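Local coordinates for protein glycosyltransferase (Rickettsia africae, PDB 7MI0) that probably transfers sugar residues from an activated donor to an acceptor, as a GT-B-type glycosyltransferase of family 4, at residues A125-T129 against I388-L393; N330-H336 against K348-C352; I74-S78 against N89-I93; Y188-L194 against D281-G287. All coordinates share one frame; numbering follows the deposited sequence.

Overall arrangement
The chain has two Rossmann-like domains, as in the GT-B fold, and the four contacts divide between them. Contacts 1 and 3 both reach the seven-stranded parallel sheet of the first domain; their centres are about 20 Å apart and their nearest atoms about 8 Å. Contact 2 lies in the second domain; contact 4 sets the loop arriving from the first against a helix of the second, with its centre about 21 Å from that of contact 2 and nearest atoms about 12 Å apart. Contact 1 brings the C-terminal helix back to the first domain, so contacts 2 and 4 lie in the chain between its two segments; contact 2 is about 40 Å from contact 1, centre to centre. In GT-B enzymes the active site generally lies in the cleft between the domains.

Contact 1. Residues A125-T129 against I388-L393; sequences AKFLT and IYKEIL
Leu128 and Ile392 join strand 126-131, in the parallel sheet of the N-terminal Rossmann-like domain, to helix 378-393 at the C-terminus. In GT-B glycosyltransferases the chain commonly returns at its end to the first domain, and this contact is part of such a return. The segments run more nearly antiparallel than parallel, with an angle of 145° between their directions and axes 9.8 Å apart at closest approach.

The apolar contacts centre on the two branches of Leu128. Its CG lies opposite the backbone N across the CA-CB bond (chi1 179°), which carries the fork toward the helix. CD1 meets the end of the Ile392 side chain, CD1, at 3.8 Å, while CD2 reaches the preceding helical turn. There CD2 lies 3.7 Å from Tyr389 CE1, approaching the ring obliquely with the two side chains roughly perpendicular, and 4.0 Å from Ile388 CG2. Tyr389 and Ile392 also touch Ile104 of the adjacent strand 104-107, so the helix packs over two neighbouring strands.

No hydrogen bond links the two segments; the hydroxyl of Tyr389 instead bonds to His106 ND1. The backbone of Lys126 and Leu128 is likewise engaged within the sheet, with strand 104-107 and Asp103 just before it.

Nearer the surface, the aliphatic part of Lys126 does the touching. Its chain and that of Ile392 pass alongside in opposite directions, Lys126 CB standing 3.5 Å from Ile392 CG2. Farther out, Lys126 CG approaches the CD2 methyl of Leu393 at 4.0 Å.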
# COMPACT_ATOMS: atom_id res chain seq x y z
N ALA A 125 -22.66 -16.64 8.51
CA ALA A 125 -21.74 -15.56 8.17
C ALA A 125 -21.62 -15.40 6.65
O ALA A 125 -21.92 -16.32 5.88
CB ALA A 125 -20.36 -15.82 8.78
N LYS A 126 -21.18 -14.22 6.24
CA LYS A 126 -20.95 -13.87 4.85
C LYS A 126 -19.45 -13.83 4.57
O LYS A 126 -18.62 -13.71 5.48
CB LYS A 126 -21.58 -12.52 4.51
CG LYS A 126 -23.05 -12.41 4.89
CD LYS A 126 -23.92 -13.25 4.00
CE LYS A 126 -25.39 -12.92 4.21
NZ LYS A 126 -26.26 -13.58 3.19
N PHE A 127 -19.11 -13.91 3.28
CA PHE A 127 -17.74 -14.13 2.83
C PHE A 127 -17.32 -12.98 1.93
O PHE A 127 -17.87 -12.81 0.84
CB PHE A 127 -17.65 -15.47 2.08
CG PHE A 127 -16.25 -15.91 1.77
CD1 PHE A 127 -15.34 -16.14 2.79
CD2 PHE A 127 -15.85 -16.13 0.47
CE1 PHE A 127 -14.05 -16.56 2.50
CE2 PHE A 127 -14.56 -16.55 0.18
CZ PHE A 127 -13.66 -16.76 1.20
N LEU A 128 -16.33 -12.21 2.38
CA LEU A 128 -15.81 -11.08 1.62
C LEU A 128 -14.32 -11.28 1.39
O LEU A 128 -13.58 -11.58 2.33
CB LEU A 128 -16.05 -9.75 2.34
CG LEU A 128 -15.51 -8.53 1.59
CD1 LEU A 128 -16.07 -8.47 0.18
CD2 LEU A 128 -15.81 -7.24 2.35
N THR A 129 -13.88 -11.10 0.14
CA THR A 129 -12.48 -11.19 -0.24
C THR A 129 -12.00 -9.83 -0.74
O THR A 129 -12.67 -9.19 -1.56
CB THR A 129 -12.28 -12.24 -1.34
OG1 THR A 129 -12.86 -13.48 -0.92
CG2 THR A 129 -10.79 -12.45 -1.62
N ILE A 388 -19.66 -1.54 1.88
CA ILE A 388 -19.73 -2.89 1.32
C ILE A 388 -20.16 -3.90 2.38
O ILE A 388 -20.82 -4.89 2.07
CB ILE A 388 -18.40 -3.27 0.64
CG1 ILE A 388 -18.59 -4.48 -0.26
CG2 ILE A 388 -17.32 -3.57 1.66
CD1 ILE A 388 -19.52 -4.22 -1.41
N TYR A 389 -19.82 -3.65 3.65
CA TYR A 389 -20.35 -4.48 4.73
C TYR A 389 -21.86 -4.39 4.77
O TYR A 389 -22.55 -5.42 4.88
CB TYR A 389 -19.76 -4.05 6.08
CG TYR A 389 -18.30 -4.38 6.27
CD1 TYR A 389 -17.70 -5.41 5.55
CD2 TYR A 389 -17.51 -3.68 7.19
CE1 TYR A 389 -16.36 -5.71 5.71
CE2 TYR A 389 -16.17 -3.99 7.36
CZ TYR A 389 -15.61 -5.01 6.62
OH TYR A 389 -14.28 -5.33 6.77
N LYS A 390 -22.40 -3.17 4.68
CA LYS A 390 -23.85 -2.98 4.74
C LYS A 390 -24.54 -3.58 3.53
O LYS A 390 -25.62 -4.18 3.66
CB LYS A 390 -24.17 -1.49 4.86
CG LYS A 390 -23.70 -0.86 6.16
CD LYS A 390 -23.72 0.65 6.04
CE LYS A 390 -23.11 1.32 7.26
NZ LYS A 390 -22.87 2.77 7.02
N GLU A 391 -23.95 -3.44 2.34
CA GLU A 391 -24.51 -4.08 1.16
C GLU A 391 -24.54 -5.60 1.34
O GLU A 391 -25.55 -6.25 1.07
CB GLU A 391 -23.70 -3.71 -0.08
CG GLU A 391 -24.14 -4.49 -1.31
CD GLU A 391 -23.64 -3.88 -2.61
OE1 GLU A 391 -22.80 -2.95 -2.56
OE2 GLU A 391 -24.10 -4.33 -3.68
N ILE A 392 -23.43 -6.17 1.82
CA ILE A 392 -23.35 -7.61 2.03
C ILE A 392 -24.37 -8.07 3.07
O ILE A 392 -24.90 -9.19 2.98
CB ILE A 392 -21.91 -7.97 2.44
CG1 ILE A 392 -21.04 -8.10 1.20
CG2 ILE A 392 -21.86 -9.24 3.24
CD1 ILE A 392 -19.61 -8.41 1.52
N LEU A 393 -24.69 -7.21 4.04
CA LEU A 393 -25.61 -7.56 5.11
C LEU A 393 -27.03 -7.08 4.88
O LEU A 393 -27.90 -7.32 5.73
CB LEU A 393 -25.09 -7.00 6.44
CG LEU A 393 -23.81 -7.66 6.95
CD1 LEU A 393 -23.47 -7.15 8.34
CD2 LEU A 393 -23.96 -9.16 6.96

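Contact 2. Residues N330-H336 against K348-C352; sequences NNITGFH and KIDYC
Phe335 directs its ring from strand 335-337, an outermost strand of the parallel sheet in the C-terminal Rossmann-like domain, onto Lys348, Tyr351 and Cys352 of helix 342-355. The helix follows this strand closely in the chain and packs back against it.

Traced outward, Phe335 first meets Lys348: CB lies 3.9 Å from the lysine NZ, whose chain crosses it obliquely. The first torsion places CG opposite the carbonyl carbon (chi1 -48°), swinging the ring toward the next helical turn. On one branch CD1 remains near NZ, and CE1 comes to 3.7 Å from Tyr351 CE2; CZ at the tip also faces that carbon. The tyrosine presents its edge to the phenylalanine face, in an offset edge-to-face pair with planes at 80° and centroids 5.7 Å apart. The other branch, CD2 and CE2, runs beside Cys352 SG. That sulfur is 4.3 Å from the ring centroid and approaches obliquely, making a Cys sulfur-aromatic contact. Ile317 of the adjacent strand and Ile364 of helix 359-375 add further apolar cover to Phe335.

The amine of Lys348 reaches a polar margin, where NZ is 3.6 Å from His336 O and 3.7 Å from Asn331 OD1. The loop leading into the strand is closed on itself by a backbone bond from Asn331 N to Gly334 O. Asn330 also folds back: its CB lies above one face of the His336 imidazole, toward the rim, and its OD1 accepts a nearly straight hydrogen bond from His336 N (2.9 Å, 168°).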
# COMPACT_ATOMS: atom_id res chain seq x y z
N ASN A 330 -1.49 13.21 -14.89
CA ASN A 330 -0.18 13.58 -15.42
C ASN A 330 -0.11 15.07 -15.72
O ASN A 330 -1.01 15.63 -16.35
CB ASN A 330 0.11 12.75 -16.67
CG ASN A 330 1.49 12.98 -17.22
OD1 ASN A 330 2.49 12.89 -16.51
ND2 ASN A 330 1.56 13.30 -18.51
N ASN A 331 0.97 15.70 -15.25
CA ASN A 331 1.26 17.12 -15.41
C ASN A 331 0.28 18.02 -14.65
O ASN A 331 0.20 19.22 -14.92
CB ASN A 331 1.30 17.53 -16.89
CG ASN A 331 2.45 16.90 -17.63
OD1 ASN A 331 3.52 16.69 -17.06
ND2 ASN A 331 2.24 16.57 -18.89
N ILE A 332 -0.45 17.47 -13.68
CA ILE A 332 -1.43 18.26 -12.95
C ILE A 332 -1.31 17.99 -11.45
O ILE A 332 -1.24 18.92 -10.64
CB ILE A 332 -2.85 18.00 -13.48
CG1 ILE A 332 -3.05 18.76 -14.79
CG2 ILE A 332 -3.90 18.37 -12.43
CD1 ILE A 332 -4.39 18.55 -15.43
N THR A 333 -1.26 16.71 -11.07
CA THR A 333 -0.98 16.35 -9.69
C THR A 333 0.33 15.58 -9.54
O THR A 333 0.65 15.15 -8.43
CB THR A 333 -2.13 15.54 -9.11
OG1 THR A 333 -2.46 14.45 -9.98
CG2 THR A 333 -3.35 16.43 -8.93
N GLY A 334 1.08 15.42 -10.62
CA GLY A 334 2.30 14.64 -10.60
C GLY A 334 2.72 14.32 -12.02
O GLY A 334 2.14 14.84 -12.98
N PHE A 335 3.72 13.45 -12.14
CA PHE A 335 4.28 13.14 -13.44
C PHE A 335 4.47 11.64 -13.61
O PHE A 335 4.88 10.94 -12.68
CB PHE A 335 5.62 13.85 -13.63
CG PHE A 335 5.59 15.31 -13.27
CD1 PHE A 335 5.10 16.25 -14.16
CD2 PHE A 335 6.04 15.74 -12.03
CE1 PHE A 335 5.07 17.60 -13.83
CE2 PHE A 335 6.01 17.08 -11.69
CZ PHE A 335 5.53 18.01 -12.59
N HIS A 336 4.14 11.15 -14.81
CA HIS A 336 4.40 9.77 -15.22
C HIS A 336 5.73 9.69 -15.96
O HIS A 336 6.12 10.63 -16.66
CB HIS A 336 3.31 9.24 -16.15
CG HIS A 336 1.93 9.24 -15.55
ND1 HIS A 336 0.79 9.28 -16.32
CD2 HIS A 336 1.52 9.21 -14.26
CE1 HIS A 336 -0.27 9.27 -15.54
NE2 HIS A 336 0.14 9.23 -14.28
N LYS A 348 12.77 14.10 -16.59
CA LYS A 348 11.68 14.54 -15.73
C LYS A 348 12.21 15.15 -14.43
O LYS A 348 11.68 16.16 -13.95
CB LYS A 348 10.72 13.39 -15.43
CG LYS A 348 9.74 13.07 -16.55
CD LYS A 348 8.49 13.93 -16.47
CE LYS A 348 7.60 13.66 -17.69
NZ LYS A 348 6.19 14.10 -17.47
N ILE A 349 13.24 14.54 -13.85
CA ILE A 349 13.85 15.11 -12.65
C ILE A 349 14.44 16.48 -12.97
O ILE A 349 14.33 17.42 -12.18
CB ILE A 349 14.91 14.15 -12.07
CG1 ILE A 349 14.25 12.84 -11.64
CG2 ILE A 349 15.62 14.78 -10.90
CD1 ILE A 349 15.23 11.83 -11.09
N ASP A 350 15.07 16.60 -14.14
CA ASP A 350 15.61 17.89 -14.56
C ASP A 350 14.49 18.92 -14.72
O ASP A 350 14.64 20.08 -14.33
CB ASP A 350 16.40 17.73 -15.85
CG ASP A 350 17.40 18.85 -16.08
OD1 ASP A 350 18.07 19.26 -15.11
OD2 ASP A 350 17.53 19.30 -17.24
N TYR A 351 13.35 18.50 -15.28
CA TYR A 351 12.22 19.42 -15.42
C TYR A 351 11.76 19.94 -14.07
O TYR A 351 11.48 21.13 -13.92
CB TYR A 351 11.06 18.75 -16.15
CG TYR A 351 9.79 19.57 -16.13
CD1 TYR A 351 9.64 20.68 -16.95
CD2 TYR A 351 8.74 19.25 -15.27
CE1 TYR A 351 8.48 21.44 -16.93
CE2 TYR A 351 7.58 20.00 -15.24
CZ TYR A 351 7.45 21.10 -16.07
OH TYR A 351 6.30 21.84 -16.04
N CYS A 352 11.65 19.05 -13.08
CA CYS A 352 11.16 19.48 -11.77
C CYS A 352 12.12 20.47 -11.12
O CYS A 352 11.69 21.44 -10.49
CB CYS A 352 10.94 18.27 -10.88
SG CYS A 352 9.53 17.29 -11.43

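Contact 3. Residues I74-S78 against N89-I93; sequences IEMNS and NAKLI
Ser78 and Asn89 mark the nearest backbone approach, CA to CA 7.7 Å, where the chain leaving strand 72-75 runs past helix 83-100. Asn89 makes the polar link: its ND2 donates to the carbonyl oxygen of Asn77 at 3.2 Å, with an N-H...O angle of 156°. The donor comes in tilted 35° from the carbonyl plane. This one bond ties the chain just past the strand to the helix.

Met76 supplies the apolar part. Its chain leaves extended, CG lying opposite the backbone N, then turns at the last torsion (chi3 -62°) to swing the methyl toward the helix. CE thereby comes within 3.9 Å of Leu92 CB, while SD lies 4.0 Å from Ile93 CG1, with the methionine and isoleucine side chains at about a right angle. Alongside, Met76 CG passes Asn89 OD1 at 3.9 Å, the two side chains running in opposite directions.

Strand 72-75, outermost in its parallel sheet, and helix 83-100 are consecutive units of the N-terminal Rossmann-like domain; the strand's backbone bonds to strand 52-57. Met76 also touches Ile56 of that strand and Ile96 farther along helix 83-100, whereas Asn89 and Ile93 pack against helix 114-122.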
# COMPACT_ATOMS: atom_id res chain seq x y z
N ILE A 74 -7.13 -13.43 17.71
CA ILE A 74 -7.08 -14.87 17.91
C ILE A 74 -5.94 -15.42 17.07
O ILE A 74 -5.99 -15.35 15.83
CB ILE A 74 -8.41 -15.54 17.53
CG1 ILE A 74 -9.51 -15.13 18.50
CG2 ILE A 74 -8.25 -17.05 17.49
CD1 ILE A 74 -10.89 -15.51 18.04
N GLU A 75 -4.92 -15.96 17.72
CA GLU A 75 -3.84 -16.59 16.99
C GLU A 75 -4.31 -17.94 16.44
O GLU A 75 -5.17 -18.60 17.02
CB GLU A 75 -2.61 -16.77 17.88
N MET A 76 -3.75 -18.32 15.29
CA MET A 76 -4.13 -19.53 14.58
C MET A 76 -3.13 -19.76 13.46
O MET A 76 -2.68 -18.80 12.83
CB MET A 76 -5.56 -19.43 14.03
CG MET A 76 -6.07 -20.69 13.35
SD MET A 76 -7.77 -20.52 12.74
CE MET A 76 -8.64 -20.22 14.28
N ASN A 77 -2.78 -21.01 13.22
CA ASN A 77 -1.70 -21.36 12.30
C ASN A 77 -2.30 -21.89 11.00
O ASN A 77 -2.88 -22.98 10.97
CB ASN A 77 -0.77 -22.40 12.94
CG ASN A 77 -0.06 -21.85 14.16
OD1 ASN A 77 0.28 -20.67 14.22
ND2 ASN A 77 0.17 -22.71 15.15
N SER A 78 -2.14 -21.12 9.93
CA SER A 78 -2.66 -21.51 8.62
C SER A 78 -1.72 -22.50 7.95
O SER A 78 -0.50 -22.41 8.08
CB SER A 78 -2.83 -20.28 7.73
OG SER A 78 -1.56 -19.75 7.35
N ASN A 89 -9.15 -26.12 10.88
CA ASN A 89 -9.21 -24.67 11.00
C ASN A 89 -10.61 -24.16 10.67
O ASN A 89 -11.15 -23.30 11.37
CB ASN A 89 -8.17 -24.01 10.09
CG ASN A 89 -6.76 -24.05 10.67
OD1 ASN A 89 -6.58 -24.22 11.88
ND2 ASN A 89 -5.77 -23.88 9.81
N ALA A 90 -11.21 -24.71 9.61
CA ALA A 90 -12.57 -24.31 9.26
C ALA A 90 -13.53 -24.55 10.41
O ALA A 90 -14.44 -23.74 10.65
CB ALA A 90 -13.03 -25.05 8.01
N LYS A 91 -13.35 -25.65 11.15
CA LYS A 91 -14.18 -25.89 12.32
C LYS A 91 -13.91 -24.85 13.40
O LYS A 91 -14.85 -24.32 14.00
CB LYS A 91 -13.94 -27.31 12.86
N LEU A 92 -12.63 -24.55 13.66
CA LEU A 92 -12.30 -23.56 14.69
C LEU A 92 -12.91 -22.20 14.36
O LEU A 92 -13.53 -21.56 15.22
CB LEU A 92 -10.78 -23.45 14.84
CG LEU A 92 -10.01 -24.71 15.26
CD1 LEU A 92 -8.52 -24.50 15.04
CD2 LEU A 92 -10.28 -25.06 16.70
N ILE A 93 -12.75 -21.75 13.12
CA ILE A 93 -13.32 -20.47 12.71
C ILE A 93 -14.84 -20.50 12.86
O ILE A 93 -15.44 -19.56 13.40
CB ILE A 93 -12.91 -20.14 11.26
CG1 ILE A 93 -11.39 -20.17 11.11
CG2 ILE A 93 -13.47 -18.78 10.84
CD1 ILE A 93 -10.91 -20.01 9.69

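Contact 4. Residues Y188-L194 against D281-G287; sequences YFDPANL and DIINLYG
Asp190 O accepts a hydrogen bond from Asn193 N at 2.9 Å, and the turn it closes faces Ile283 of the helix. The aspartate also holds the turn with its side chain: OD1 receives Ala192 N from above the carboxylate plane, forming an Asx turn at the start of the short 3-10 segment 191-193. Arg369 bonds to the carbonyl oxygen of Phe189, giving this loop a further anchor.

Ile283 projects from the helix into the loop. Its chi1 of 175° sends CG1 out to Leu194 CD2, 3.8 Å away, the leucine and isoleucine chains lying alongside and pointing opposite ways, while CG2 branches off toward Tyr188 CZ at 3.9 Å. Helix 282-287 belongs to the C-terminal Rossmann-like domain of this GT-B fold, and the loop that lies against it leads from strand 177-179 of the first domain to helix 196-205.

Phe189, centred in an inverse gamma turn, reaches the helix through CE1, which is 3.8 Å from Ile282 CG2 and 3.8 Å from Tyr286 CE2. The two aromatic rings meet obliquely, with centroids 5.9 Å apart, and the Tyr286 hydroxyl bonds to Glu308 of helix 304-311. At the far end of the loop, Leu194 CD1 rests against Gly287 CA.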
# COMPACT_ATOMS: atom_id res chain seq x y z
N TYR A 188 -2.27 12.47 9.62
CA TYR A 188 -0.86 12.24 9.93
C TYR A 188 0.04 12.88 8.88
O TYR A 188 0.92 13.68 9.20
CB TYR A 188 -0.58 10.74 10.05
CG TYR A 188 0.89 10.42 10.30
CD1 TYR A 188 1.40 10.38 11.59
CD2 TYR A 188 1.75 10.16 9.24
CE1 TYR A 188 2.74 10.09 11.82
CE2 TYR A 188 3.09 9.87 9.46
CZ TYR A 188 3.58 9.84 10.75
OH TYR A 188 4.90 9.56 10.98
N PHE A 189 -0.16 12.52 7.61
CA PHE A 189 0.56 13.16 6.51
C PHE A 189 -0.09 14.50 6.22
O PHE A 189 -0.93 14.66 5.33
CB PHE A 189 0.57 12.26 5.28
CG PHE A 189 1.38 11.00 5.45
CD1 PHE A 189 2.74 10.99 5.17
CD2 PHE A 189 0.77 9.84 5.90
CE1 PHE A 189 3.48 9.84 5.34
CE2 PHE A 189 1.52 8.68 6.07
CZ PHE A 189 2.87 8.68 5.79
N ASP A 190 0.31 15.50 7.01
CA ASP A 190 -0.25 16.84 6.94
C ASP A 190 0.88 17.85 7.09
O ASP A 190 1.46 17.97 8.18
CB ASP A 190 -1.31 17.03 8.04
CG ASP A 190 -1.94 18.42 8.02
OD1 ASP A 190 -1.77 19.17 7.03
OD2 ASP A 190 -2.63 18.76 9.01
N PRO A 191 1.22 18.58 6.03
CA PRO A 191 2.34 19.53 6.12
C PRO A 191 2.16 20.60 7.19
O PRO A 191 3.16 21.19 7.62
CB PRO A 191 2.39 20.15 4.72
CG PRO A 191 1.74 19.14 3.84
CD PRO A 191 0.65 18.53 4.67
N ALA A 192 0.93 20.85 7.63
CA ALA A 192 0.68 21.79 8.72
C ALA A 192 1.19 21.29 10.06
O ALA A 192 1.21 22.06 11.03
CB ALA A 192 -0.81 22.12 8.81
N ASN A 193 1.60 20.03 10.15
CA ASN A 193 2.17 19.47 11.37
C ASN A 193 3.68 19.58 11.44
O ASN A 193 4.26 19.35 12.51
CB ASN A 193 1.77 18.00 11.52
CG ASN A 193 0.35 17.83 12.02
OD1 ASN A 193 -0.37 18.81 12.26
ND2 ASN A 193 -0.08 16.58 12.17
N LEU A 194 4.34 19.94 10.34
CA LEU A 194 5.79 20.10 10.36
C LEU A 194 6.17 21.36 11.14
O LEU A 194 5.57 22.42 10.96
CB LEU A 194 6.32 20.18 8.93
CG LEU A 194 5.99 18.99 8.05
CD1 LEU A 194 6.51 19.22 6.65
CD2 LEU A 194 6.55 17.70 8.64
N ASP A 281 10.07 8.07 11.44
CA ASP A 281 9.10 9.13 11.16
C ASP A 281 9.34 9.59 9.73
O ASP A 281 10.20 10.43 9.46
CB ASP A 281 9.23 10.28 12.16
CG ASP A 281 7.88 10.83 12.57
OD1 ASP A 281 6.86 10.29 12.11
OD2 ASP A 281 7.85 11.81 13.35
N ILE A 282 8.57 9.02 8.80
CA ILE A 282 8.74 9.33 7.39
C ILE A 282 8.17 10.70 7.05
O ILE A 282 8.49 11.26 5.99
CB ILE A 282 8.11 8.21 6.55
CG1 ILE A 282 8.53 8.29 5.08
CG2 ILE A 282 6.60 8.24 6.70
CD1 ILE A 282 9.97 7.91 4.83
N ILE A 283 7.35 11.27 7.93
CA ILE A 283 6.71 12.55 7.63
C ILE A 283 7.74 13.67 7.54
O ILE A 283 7.73 14.47 6.60
CB ILE A 283 5.61 12.86 8.66
CG1 ILE A 283 5.02 14.24 8.42
CG2 ILE A 283 6.13 12.72 10.09
CD1 ILE A 283 3.99 14.67 9.44
N ASN A 284 8.67 13.73 8.50
CA ASN A 284 9.72 14.74 8.44
C ASN A 284 10.65 14.53 7.25
O ASN A 284 11.26 15.49 6.77
CB ASN A 284 10.53 14.74 9.73
CG ASN A 284 9.70 15.17 10.93
OD1 ASN A 284 9.48 14.38 11.85
ND2 ASN A 284 9.24 16.41 10.92
N LEU A 285 10.76 13.29 6.76
CA LEU A 285 11.58 13.05 5.58
C LEU A 285 10.90 13.53 4.32
O LEU A 285 11.57 14.02 3.39
CB LEU A 285 11.92 11.56 5.49
CG LEU A 285 13.36 11.27 5.89
CD1 LEU A 285 13.57 9.79 6.17
CD2 LEU A 285 14.30 11.75 4.81
N TYR A 286 9.58 13.41 4.24
CA TYR A 286 8.85 14.04 3.14
C TYR A 286 8.99 15.55 3.20
O TYR A 286 9.27 16.21 2.19
CB TYR A 286 7.38 13.63 3.17
CG TYR A 286 7.07 12.26 2.61
CD1 TYR A 286 7.09 12.02 1.24
CD2 TYR A 286 6.70 11.21 3.44
CE1 TYR A 286 6.79 10.78 0.72
CE2 TYR A 286 6.40 9.96 2.93
CZ TYR A 286 6.44 9.75 1.57
OH TYR A 286 6.14 8.51 1.06
N GLY A 287 8.81 16.13 4.39
CA GLY A 287 8.82 17.57 4.53
C GLY A 287 10.12 18.21 4.08
O GLY A 287 10.11 19.34 3.57